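Local coordinates for capsular polysaccharide biosynthesis protein (Burkholderia pseudomallei, PDB 4BQN) that binds coenzyme A and probably acts as an acetyltransferase in the biosynthesis of the bacterial capsular polysaccharide, at residues G174-Q177 with I178-S181; N230-P233 with L234-T237; E270-L273 with L274-E278; N298-W301 with V302-L306. The protein carries 1 engineered substitution. One frame throughout, in Å; residues are numbered along the deposited sequence.

Contact 1 (G174-Q177 with I178-S181); sequences GGKQ and IDIS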
loop_
_atom_site.group_PDB
_atom_site.type_symbol
_atom_site.label_atom_id
_atom_site.label_comp_id
_atom_site.label_asym_id
_atom_site.label_seq_id
_atom_site.Cartn_x
_atom_site.Cartn_y
_atom_site.Cartn_z
ATOM N N GLY A 174 -15.159 9.354 9.021
ATOM C CA GLY A 174 -16.219 9.854 9.898
ATOM C C GLY A 174 -16.525 8.944 11.076
ATOM O O GLY A 174 -17.621 8.985 11.620
ATOM N N GLY A 175 -15.553 8.125 11.475
ATOM C CA GLY A 175 -15.739 7.217 12.604
ATOM C C GLY A 175 -16.510 5.943 12.286
ATOM O O GLY A 175 -16.909 5.223 13.199
ATOM N N LYS A 176 -16.713 5.649 11.006
ATOM C CA LYS A 176 -17.353 4.400 10.595
ATOM C C LYS A 176 -16.340 3.260 10.527
ATOM O O LYS A 176 -15.351 3.368 9.800
ATOM C CB LYS A 176 -18.016 4.576 9.229
ATOM C CG LYS A 176 -18.653 3.298 8.722
ATOM C CD LYS A 176 -19.072 3.410 7.264
ATOM C CE LYS A 176 -19.271 2.016 6.690
ATOM N NZ LYS A 176 -19.600 2.017 5.237
ATOM N N GLN A 177 -16.599 2.168 11.254
ATOM C CA GLN A 177 -15.718 0.998 11.240
ATOM C C GLN A 177 -15.562 0.478 9.813
ATOM O O GLN A 177 -16.526 0.423 9.066
ATOM C CB GLN A 177 -16.288 -0.095 12.152
ATOM C CG GLN A 177 -15.396 -1.314 12.350
ATOM C CD GLN A 177 -15.936 -2.250 13.418
ATOM O OE1 GLN A 177 -15.780 -2.003 14.616
ATOM N NE2 GLN A 177 -16.575 -3.331 12.990
ATOM N N ILE A 178 -14.335 0.102 9.433
ATOM C CA ILE A 178 -14.097 -0.439 8.096
ATOM C C ILE A 178 -14.890 -1.740 7.919
ATOM O O ILE A 178 -14.834 -2.627 8.771
ATOM C CB ILE A 178 -12.594 -0.658 7.819
ATOM C CG1 ILE A 178 -11.871 0.687 7.834
ATOM C CG2 ILE A 178 -12.408 -1.383 6.497
ATOM C CD1 ILE A 178 -10.378 0.618 7.546
ATOM N N ASP A 179 -15.660 -1.844 6.837
ATOM C CA ASP A 179 -16.480 -3.032 6.610
ATOM C C ASP A 179 -15.688 -4.289 6.251
ATOM O O ASP A 179 -16.021 -5.375 6.732
ATOM C CB ASP A 179 -17.540 -2.782 5.526
ATOM C CG ASP A 179 -18.586 -1.762 5.944
ATOM O OD1 ASP A 179 -19.218 -1.962 7.001
ATOM O OD2 ASP A 179 -18.770 -0.766 5.210
ATOM N N ILE A 180 -14.652 -4.145 5.422
ATOM C CA ILE A 180 -14.018 -5.290 4.768
ATOM C C ILE A 180 -12.508 -5.176 4.954
ATOM O O ILE A 180 -11.907 -4.212 4.484
ATOM C CB ILE A 180 -14.373 -5.324 3.266
ATOM C CG1 ILE A 180 -15.894 -5.474 3.058
ATOM C CG2 ILE A 180 -13.642 -6.459 2.568
ATOM C CD1 ILE A 180 -16.396 -4.890 1.750
ATOM N N SER A 181 -11.907 -6.148 5.648
ATOM C CA SER A 181 -10.470 -6.143 5.953
ATOM C C SER A 181 -9.835 -7.528 5.853
ATOM O O SER A 181 -10.529 -8.549 5.886
ATOM C CB SER A 181 -10.215 -5.599 7.355
ATOM O OG SER A 181 -10.667 -4.269 7.498
HETATM O O HOH W 1 -19.037 -0.605 9.262
HETATM O O HOH W 2 -16.464 -4.216 10.384
#
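Lys176 and Asp179 meet in a salt bridge between side chains three residues apart, in the loop that joins helix 153-167 to helix 183-189. The lysine chain is stretched out, its CG anti to the backbone N (chi1 178°), and reaches along the loop until its ammonium group arrives at the aspartate, the two side chains crossing at about a right angle. Lys176 NZ lies 2.9 Å from Asp179 OD2 and approaches it on the syn side, 17° out of the carboxylate plane. The close end of the contact is here: CE of Lys176 also comes to 3.2 Å from Asp179 OD2. Both partners have further bonds within the fold, NZ to Tyr65 OH and OD2 to the backbone N of Ser94, which tie the loop to strands 62-65 and 91-94, neighbours in the parallel sheet, with 91-94 outermost. Ile178 is buried and turns its CB away from residues 174-177, packing on Pro67 not far from the coenzyme A pocket.

The other side is looser and wet. Gln177 is exposed; in the conformer described, one of two, water 2 may link its NE2 to Ile178 O. Water 1 bridges Gln177 O and Asp179 OD1, lying 2.6 Å from OD1, so the second carboxylate oxygen is served by solvent while the first faces the lysine. With one oxygen receiving both the ammonium group and a backbone N-H and the other a water, the aspartate is probably held as a carboxylate and Lys176 as its cation.

Contact 2 (N230-P233 with L234-T237); sequences NLDP and LDVT
Asp232 and Asp235 face each other across a type I beta turn, Asp232 to Asp235, in the long loop between helix 204-217 and strand 260-262. The two carboxylates reach the turn by different torsions. In Asp232, CG stands opposite the backbone N (chi1 -163°), whereas in Asp235 it sits between the backbone N and the carbonyl carbon (chi1 70°), which sets OD1 only 3.1 Å from Asp232 O. Both of those atoms are acceptors, so the approach is not a bond; Asp235 OD1 is instead satisfied by the hydroxyl of Tyr264.

The side chains cross obliquely with their carboxylate planes 40° apart, and Asp232 OD2 lies over the methylene of Asp235, 3.8 Å from CB. The two OD2 atoms stay 4.5 Å apart, and the repulsion expected between them is probably eased by water 4, which donates to both, and by Tyr197 OH, bonded to Asp232 OD2.

At the second corner of the turn, Leu234 carries its CG beside the backbone N, and CG and CD2 lie against the Pro233 carbonyl group. The buried leucine packs on Cys14, the residue to which coenzyme A can attach covalently, and on Gln15 and Ala18 of helix 15-24, so the turn forms part of the surroundings of the coenzyme. Water 3 closes the other side, donating to Asp232 OD1 and accepting from Leu234 N at 2.9 Å.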
loop_
_atom_site.group_PDB
_atom_site.type_symbol
_atom_site.label_atom_id
_atom_site.label_comp_id
_atom_site.label_asym_id
_atom_site.label_seq_id
_atom_site.Cartn_x
_atom_site.Cartn_y
_atom_site.Cartn_z
ATOM N N ASN A 230 -3.891 -14.669 -13.497
ATOM C CA ASN A 230 -2.819 -13.927 -14.167
ATOM C C ASN A 230 -2.801 -12.437 -13.860
ATOM O O ASN A 230 -1.826 -11.751 -14.164
ATOM C CB ASN A 230 -2.875 -14.146 -15.680
ATOM C CG ASN A 230 -2.703 -15.599 -16.069
ATOM O OD1 ASN A 230 -1.785 -16.276 -15.604
ATOM N ND2 ASN A 230 -3.591 -16.086 -16.930
ATOM N N LEU A 231 -3.872 -11.931 -13.250
ATOM C CA LEU A 231 -3.948 -10.509 -12.953
ATOM C C LEU A 231 -3.048 -10.161 -11.774
ATOM O O LEU A 231 -3.106 -10.807 -10.738
ATOM C CB LEU A 231 -5.389 -10.120 -12.625
ATOM C CG LEU A 231 -6.416 -10.017 -13.744
ATOM C CD1 LEU A 231 -7.695 -9.477 -13.130
ATOM C CD2 LEU A 231 -5.933 -9.118 -14.872
ATOM N N ASP A 232 -2.224 -9.136 -11.936
ATOM C CA ASP A 232 -1.320 -8.689 -10.868
ATOM C C ASP A 232 -1.213 -7.172 -11.040
ATOM O O ASP A 232 -0.196 -6.654 -11.547
ATOM C CB ASP A 232 0.028 -9.399 -11.013
ATOM C CG ASP A 232 0.885 -9.330 -9.767
ATOM O OD1 ASP A 232 0.446 -8.815 -8.721
ATOM O OD2 ASP A 232 2.031 -9.811 -9.840
ATOM N N PRO A 233 -2.286 -6.448 -10.656
ATOM C CA PRO A 233 -2.427 -5.071 -11.150
ATOM C C PRO A 233 -1.457 -4.048 -10.574
ATOM O O PRO A 233 -1.263 -3.010 -11.193
ATOM C CB PRO A 233 -3.868 -4.683 -10.771
ATOM C CG PRO A 233 -4.556 -5.938 -10.419
ATOM C CD PRO A 233 -3.514 -6.930 -9.990
ATOM N N LEU A 234 -0.846 -4.341 -9.427
ATOM C CA LEU A 234 0.035 -3.378 -8.764
ATOM C C LEU A 234 1.482 -3.862 -8.745
ATOM O O LEU A 234 2.171 -3.747 -7.735
ATOM C CB LEU A 234 -0.480 -3.076 -7.355
ATOM C CG LEU A 234 -1.871 -2.443 -7.341
ATOM C CD1 LEU A 234 -2.355 -2.322 -5.914
ATOM C CD2 LEU A 234 -1.885 -1.074 -7.999
ATOM N N ASP A 235 1.936 -4.388 -9.878
ATOM C CA ASP A 235 3.265 -4.994 -9.971
ATOM C C ASP A 235 4.336 -4.085 -10.587
ATOM O O ASP A 235 5.437 -4.553 -10.884
ATOM C CB ASP A 235 3.196 -6.309 -10.761
ATOM C CG ASP A 235 2.919 -6.094 -12.235
ATOM O OD1 ASP A 235 2.297 -5.079 -12.602
ATOM O OD2 ASP A 235 3.314 -6.963 -13.036
ATOM N N VAL A 236 4.027 -2.799 -10.762
ATOM C CA VAL A 236 4.958 -1.855 -11.389
ATOM C C VAL A 236 6.340 -1.829 -10.708
ATOM O O VAL A 236 7.385 -1.852 -11.389
ATOM C CB VAL A 236 4.358 -0.414 -11.460
ATOM C CG1 VAL A 236 3.877 0.112 -10.108
ATOM C CG2 VAL A 236 5.351 0.569 -12.076
ATOM N N THR A 237 6.338 -1.812 -9.379
ATOM C CA THR A 237 7.546 -1.614 -8.598
ATOM C C THR A 237 7.659 -2.694 -7.536
ATOM O O THR A 237 6.687 -3.017 -6.843
ATOM C CB THR A 237 7.559 -0.196 -8.011
ATOM O OG1 THR A 237 7.758 0.718 -9.098
ATOM C CG2 THR A 237 8.643 0.005 -6.965
HETATM O O HOH W 3 -1.054 -6.648 -7.693
HETATM O O HOH W 4 3.984 -9.426 -11.929
HETATM O O HOH W 5 1.146 -1.506 -11.542
#

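Contact 3 (E270-L273 with L274-E278); sequences EPYL and LEQFE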
loop_
_atom_site.group_PDB
_atom_site.type_symbol
_atom_site.label_atom_id
_atom_site.label_comp_id
_atom_site.label_asym_id
_atom_site.label_seq_id
_atom_site.Cartn_x
_atom_site.Cartn_y
_atom_site.Cartn_z
ATOM N N GLU A 270 22.907 -2.626 -5.653
ATOM C CA GLU A 270 23.973 -1.684 -5.323
ATOM C C GLU A 270 23.744 -0.309 -5.966
ATOM O O GLU A 270 23.712 0.701 -5.252
ATOM C CB GLU A 270 25.366 -2.240 -5.659
ATOM C CG GLU A 270 26.503 -1.307 -5.268
ATOM C CD GLU A 270 27.874 -1.902 -5.527
ATOM O OE1 GLU A 270 28.020 -2.702 -6.478
ATOM O OE2 GLU A 270 28.816 -1.560 -4.780
ATOM N N PRO A 271 23.565 -0.260 -7.312
ATOM C CA PRO A 271 23.293 1.053 -7.887
ATOM C C PRO A 271 21.992 1.666 -7.391
ATOM O O PRO A 271 21.923 2.879 -7.252
ATOM C CB PRO A 271 23.213 0.787 -9.400
ATOM C CG PRO A 271 23.085 -0.683 -9.548
ATOM C CD PRO A 271 23.779 -1.272 -8.366
ATOM N N TYR A 272 20.976 0.853 -7.119
ATOM C CA TYR A 272 19.730 1.386 -6.572
ATOM C C TYR A 272 19.992 2.152 -5.266
ATOM O O TYR A 272 19.559 3.310 -5.086
ATOM C CB TYR A 272 18.686 0.275 -6.352
ATOM C CG TYR A 272 17.432 0.831 -5.710
ATOM C CD1 TYR A 272 16.416 1.386 -6.486
ATOM C CD2 TYR A 272 17.294 0.874 -4.316
ATOM C CE1 TYR A 272 15.285 1.940 -5.899
ATOM C CE2 TYR A 272 16.172 1.426 -3.715
ATOM C CZ TYR A 272 15.168 1.956 -4.511
ATOM O OH TYR A 272 14.069 2.503 -3.904
ATOM N N LEU A 273 20.708 1.508 -4.353
ATOM C CA LEU A 273 20.950 2.107 -3.048
ATOM C C LEU A 273 21.912 3.293 -3.129
ATOM O O LEU A 273 21.727 4.297 -2.456
ATOM C CB LEU A 273 21.432 1.049 -2.051
ATOM C CG LEU A 273 20.392 -0.033 -1.710
ATOM C CD1 LEU A 273 21.060 -1.158 -0.938
ATOM C CD2 LEU A 273 19.219 0.547 -0.924
ATOM N N LEU A 274 22.940 3.187 -3.959
ATOM C CA LEU A 274 23.817 4.329 -4.191
ATOM C C LEU A 274 23.044 5.532 -4.742
ATOM O O LEU A 274 23.277 6.673 -4.324
ATOM C CB LEU A 274 24.959 3.934 -5.128
ATOM C CG LEU A 274 25.992 2.943 -4.570
ATOM C CD1 LEU A 274 26.940 2.468 -5.657
ATOM C CD2 LEU A 274 26.768 3.501 -3.385
ATOM N N GLU A 275 22.116 5.281 -5.663
ATOM C CA GLU A 275 21.288 6.356 -6.229
ATOM C C GLU A 275 20.360 6.985 -5.189
ATOM O O GLU A 275 20.051 8.167 -5.254
ATOM C CB GLU A 275 20.503 5.851 -7.443
ATOM C CG GLU A 275 21.369 5.595 -8.670
ATOM C CD GLU A 275 20.598 5.080 -9.880
ATOM O OE1 GLU A 275 19.353 5.189 -9.901
ATOM O OE2 GLU A 275 21.245 4.562 -10.817
ATOM N N GLN A 276 19.917 6.194 -4.220
ATOM C CA GLN A 276 19.147 6.755 -3.099
ATOM C C GLN A 276 19.973 7.785 -2.334
ATOM O O GLN A 276 19.485 8.875 -2.007
ATOM C CB GLN A 276 18.647 5.648 -2.151
ATOM C CG GLN A 276 17.574 4.759 -2.763
ATOM C CD GLN A 276 16.231 5.464 -2.832
ATOM O OE1 GLN A 276 15.746 5.987 -1.831
ATOM N NE2 GLN A 276 15.634 5.496 -4.018
ATOM N N PHE A 277 21.228 7.447 -2.041
ATOM C CA PHE A 277 22.122 8.424 -1.405
ATOM C C PHE A 277 22.220 9.697 -2.239
ATOM O O PHE A 277 22.089 10.801 -1.706
ATOM C CB PHE A 277 23.519 7.840 -1.155
ATOM C CG PHE A 277 23.641 7.107 0.149
ATOM C CD1 PHE A 277 24.006 7.789 1.315
ATOM C CD2 PHE A 277 23.364 5.740 0.226
ATOM C CE1 PHE A 277 24.107 7.128 2.529
ATOM C CE2 PHE A 277 23.476 5.074 1.439
ATOM C CZ PHE A 277 23.828 5.771 2.590
ATOM N N GLU A 278 22.422 9.538 -3.545
ATOM C CA GLU A 278 22.575 10.685 -4.433
ATOM C C GLU A 278 21.306 11.538 -4.437
ATOM O O GLU A 278 21.375 12.766 -4.438
ATOM C CB GLU A 278 22.954 10.203 -5.828
ATOM C CG GLU A 278 24.359 9.609 -5.835
ATOM C CD GLU A 278 24.668 8.669 -6.987
ATOM O OE1 GLU A 278 23.819 8.465 -7.876
ATOM O OE2 GLU A 278 25.793 8.128 -6.996
HETATM O O HOH W 6 17.390 4.717 -6.229
#
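Tyr272 has its CG opposite the backbone N (chi1 177°), while Gln276 holds its CG beside its own N and folds at chi2 (-75°); together these torsions bring the amide, one turn further on, alongside the phenol. Ring and amide planes are only 14° apart. Gln276 CG comes to 3.7 Å from Tyr272 CE2, and Gln276 NE2 approaches Tyr272 CZ at 3.6 Å obliquely. The phenol oxygen makes no hydrogen bond with this amide. Water 6 does the polar work, taking a bond from Gln276 NE2 and giving one to Tyr272 O, and it sits over one face of the ring near its rim. Gln276 OE1 turns to the backbone N of Asp122, and Tyr260 stacks on Tyr272.

Glu270, in one of its two conformers, runs side by side with Leu274 in the same direction. Leu274 N donates to Glu270 O over 2.9 Å, and the next three N-H groups bond to the carbonyls of Pro271, Tyr272 and Leu273. Leu273 and Phe277 pack against helices 123-130 and 135-140, and Leu274 against the latter. Regular i to i+4 bonding with side chains paired one turn apart is that of an amphipathic alpha-helix, here helix 269-281.

Contact 4 (N298-W301 with V302-L306); sequences NRRW and VRTAL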
loop_
_atom_site.group_PDB
_atom_site.type_symbol
_atom_site.label_atom_id
_atom_site.label_comp_id
_atom_site.label_asym_id
_atom_site.label_seq_id
_atom_site.Cartn_x
_atom_site.Cartn_y
_atom_site.Cartn_z
ATOM N N ASN A 298 7.870 6.703 15.278
ATOM C CA ASN A 298 7.068 5.578 15.762
ATOM C C ASN A 298 7.557 4.239 15.233
ATOM O O ASN A 298 6.833 3.241 15.279
ATOM C CB ASN A 298 5.591 5.795 15.415
ATOM C CG ASN A 298 5.049 7.100 15.967
ATOM O OD1 ASN A 298 4.646 7.988 15.214
ATOM N ND2 ASN A 298 5.058 7.229 17.285
ATOM N N ARG A 299 8.805 4.217 14.766
ATOM C CA ARG A 299 9.390 3.001 14.192
ATOM C C ARG A 299 10.751 2.753 14.836
ATOM O O ARG A 299 11.792 3.067 14.253
ATOM C CB ARG A 299 9.522 3.129 12.666
ATOM C CG ARG A 299 8.192 3.322 11.932
ATOM C CD ARG A 299 8.432 3.510 10.443
ATOM N NE ARG A 299 7.210 3.599 9.634
ATOM C CZ ARG A 299 6.496 4.707 9.453
ATOM N NH1 ARG A 299 6.825 5.848 10.061
ATOM N NH2 ARG A 299 5.432 4.670 8.666
ATOM N N ARG A 300 10.732 2.210 16.056
ATOM C CA ARG A 300 11.939 2.074 16.878
ATOM C C ARG A 300 13.068 1.339 16.159
ATOM O O ARG A 300 14.255 1.656 16.337
ATOM C CB ARG A 300 11.588 1.337 18.186
ATOM C CG ARG A 300 12.648 1.399 19.275
ATOM C CD ARG A 300 12.141 0.799 20.579
ATOM N NE ARG A 300 12.002 -0.650 20.455
ATOM C CZ ARG A 300 12.330 -1.518 21.409
ATOM N NH1 ARG A 300 12.823 -1.091 22.569
ATOM N NH2 ARG A 300 12.175 -2.818 21.199
ATOM N N TRP A 301 12.696 0.348 15.356
ATOM C CA TRP A 301 13.674 -0.520 14.691
ATOM C C TRP A 301 14.535 0.227 13.679
ATOM O O TRP A 301 15.633 -0.220 13.369
ATOM C CB TRP A 301 13.000 -1.709 14.000
ATOM C CG TRP A 301 11.812 -1.288 13.185
ATOM C CD1 TRP A 301 11.776 -1.031 11.851
ATOM C CD2 TRP A 301 10.487 -1.066 13.679
ATOM N NE1 TRP A 301 10.498 -0.647 11.474
ATOM C CE2 TRP A 301 9.689 -0.663 12.583
ATOM C CE3 TRP A 301 9.901 -1.156 14.954
ATOM C CZ2 TRP A 301 8.325 -0.365 12.719
ATOM C CZ3 TRP A 301 8.558 -0.851 15.088
ATOM C CH2 TRP A 301 7.786 -0.451 13.978
ATOM N N VAL A 302 14.050 1.355 13.154
ATOM C CA VAL A 302 14.816 2.143 12.204
ATOM C C VAL A 302 16.057 2.781 12.872
ATOM O O VAL A 302 17.187 2.627 12.408
ATOM C CB VAL A 302 13.910 3.207 11.556
ATOM C CG1 VAL A 302 14.703 4.053 10.591
ATOM C CG2 VAL A 302 12.747 2.543 10.828
ATOM N N ARG A 303 15.846 3.503 13.980
ATOM C CA ARG A 303 17.012 4.070 14.686
ATOM C C ARG A 303 17.892 2.975 15.276
ATOM O O ARG A 303 19.109 3.126 15.341
ATOM C CB ARG A 303 16.638 5.079 15.774
ATOM C CG ARG A 303 16.290 6.462 15.245
ATOM C CD ARG A 303 16.158 7.484 16.366
ATOM N NE ARG A 303 15.344 8.630 15.948
ATOM C CZ ARG A 303 15.805 9.678 15.273
ATOM N NH1 ARG A 303 17.091 9.740 14.921
ATOM N NH2 ARG A 303 14.975 10.659 14.938
ATOM N N THR A 304 17.278 1.869 15.703
ATOM C CA THR A 304 18.039 0.748 16.237
ATOM C C THR A 304 18.967 0.156 15.179
ATOM O O THR A 304 20.140 -0.107 15.467
ATOM C CB THR A 304 17.105 -0.329 16.804
ATOM O OG1 THR A 304 16.454 0.202 17.958
ATOM C CG2 THR A 304 17.874 -1.582 17.204
ATOM N N ALA A 305 18.459 -0.049 13.961
ATOM C CA ALA A 305 19.288 -0.572 12.874
ATOM C C ALA A 305 20.435 0.388 12.539
ATOM O O ALA A 305 21.569 -0.051 12.341
ATOM C CB ALA A 305 18.449 -0.853 11.638
ATOM N N LEU A 306 20.140 1.691 12.500
ATOM C CA LEU A 306 21.158 2.682 12.186
ATOM C C LEU A 306 22.275 2.644 13.243
ATOM O O LEU A 306 23.463 2.687 12.901
ATOM C CB LEU A 306 20.535 4.075 12.094
ATOM C CG LEU A 306 21.290 5.178 11.358
ATOM C CD1 LEU A 306 21.388 4.867 9.870
ATOM C CD2 LEU A 306 20.608 6.514 11.609
HETATM O O HOH W 7 13.650 4.820 15.313
#
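Arg299 meets Val302 through its carbonyl, which turns back to the helix: Arg299 O accepts from Val302 N at 3.0 Å, with the donor 44° above the carbonyl plane. Water 7 accepts from Arg303 N at 2.9 Å and probably donates to the same oxygen. In one of two conformers of Val302, its CG2 also touches Arg299 CB, while the rest of the arginine chain runs away from the following residues. Its guanidinium group belongs elsewhere: NE pairs with Glu101, NH1 bonds to Val295 O, and the side chain lies about 4 Å from the bound coenzyme A.

Arg300 follows, with its side chain directed away and NE in a salt bridge to Glu155. Arg300 O receives the Thr304 N-H, N to O 3.1 Å. The threonine hydroxyl also comes close to this oxygen, because OG1 lies beside its own backbone N (chi1 -67°). These bonds mark the opening turn of helix 300-310, the last helix of the chain: an i to i+3 bond from Arg299 O gives way to i to i+4 bonds.

Trp301 has CG between its backbone N and carbonyl carbon (chi1 47°), a torsion disfavoured inside a helix but possible here in the opening turn, where no preceding helical turn crowds the ring. The indole swings back over the entering chain, one face lying over Arg299 CA, toward the ring's rim. Trp159 of helix 153-167 meets the indole edge-to-face. Trp301 O takes the Ala305 N-H, N to O 2.9 Å.

In the fold
The four contacts come one after another along the chain and none touches another. Contact 1 lies in the loop after helix 153-167, beside the edge of the parallel sheet, and contact 2 in the loop after helix 204-217; their centres are about 26 Å apart. Contact 3, on helix 269-281, and contact 4, at the start of helix 300-310, are closer, with centres about 21 Å apart, and both pack on helix 123-130. The centres of contacts 1 and 3 are about 39 Å apart, on opposite sides of the chain's centre. Contacts 1, 2 and 4 approach the coenzyme A pocket from separate parts of the sequence, whereas contact 3 stays in the helical region away from it.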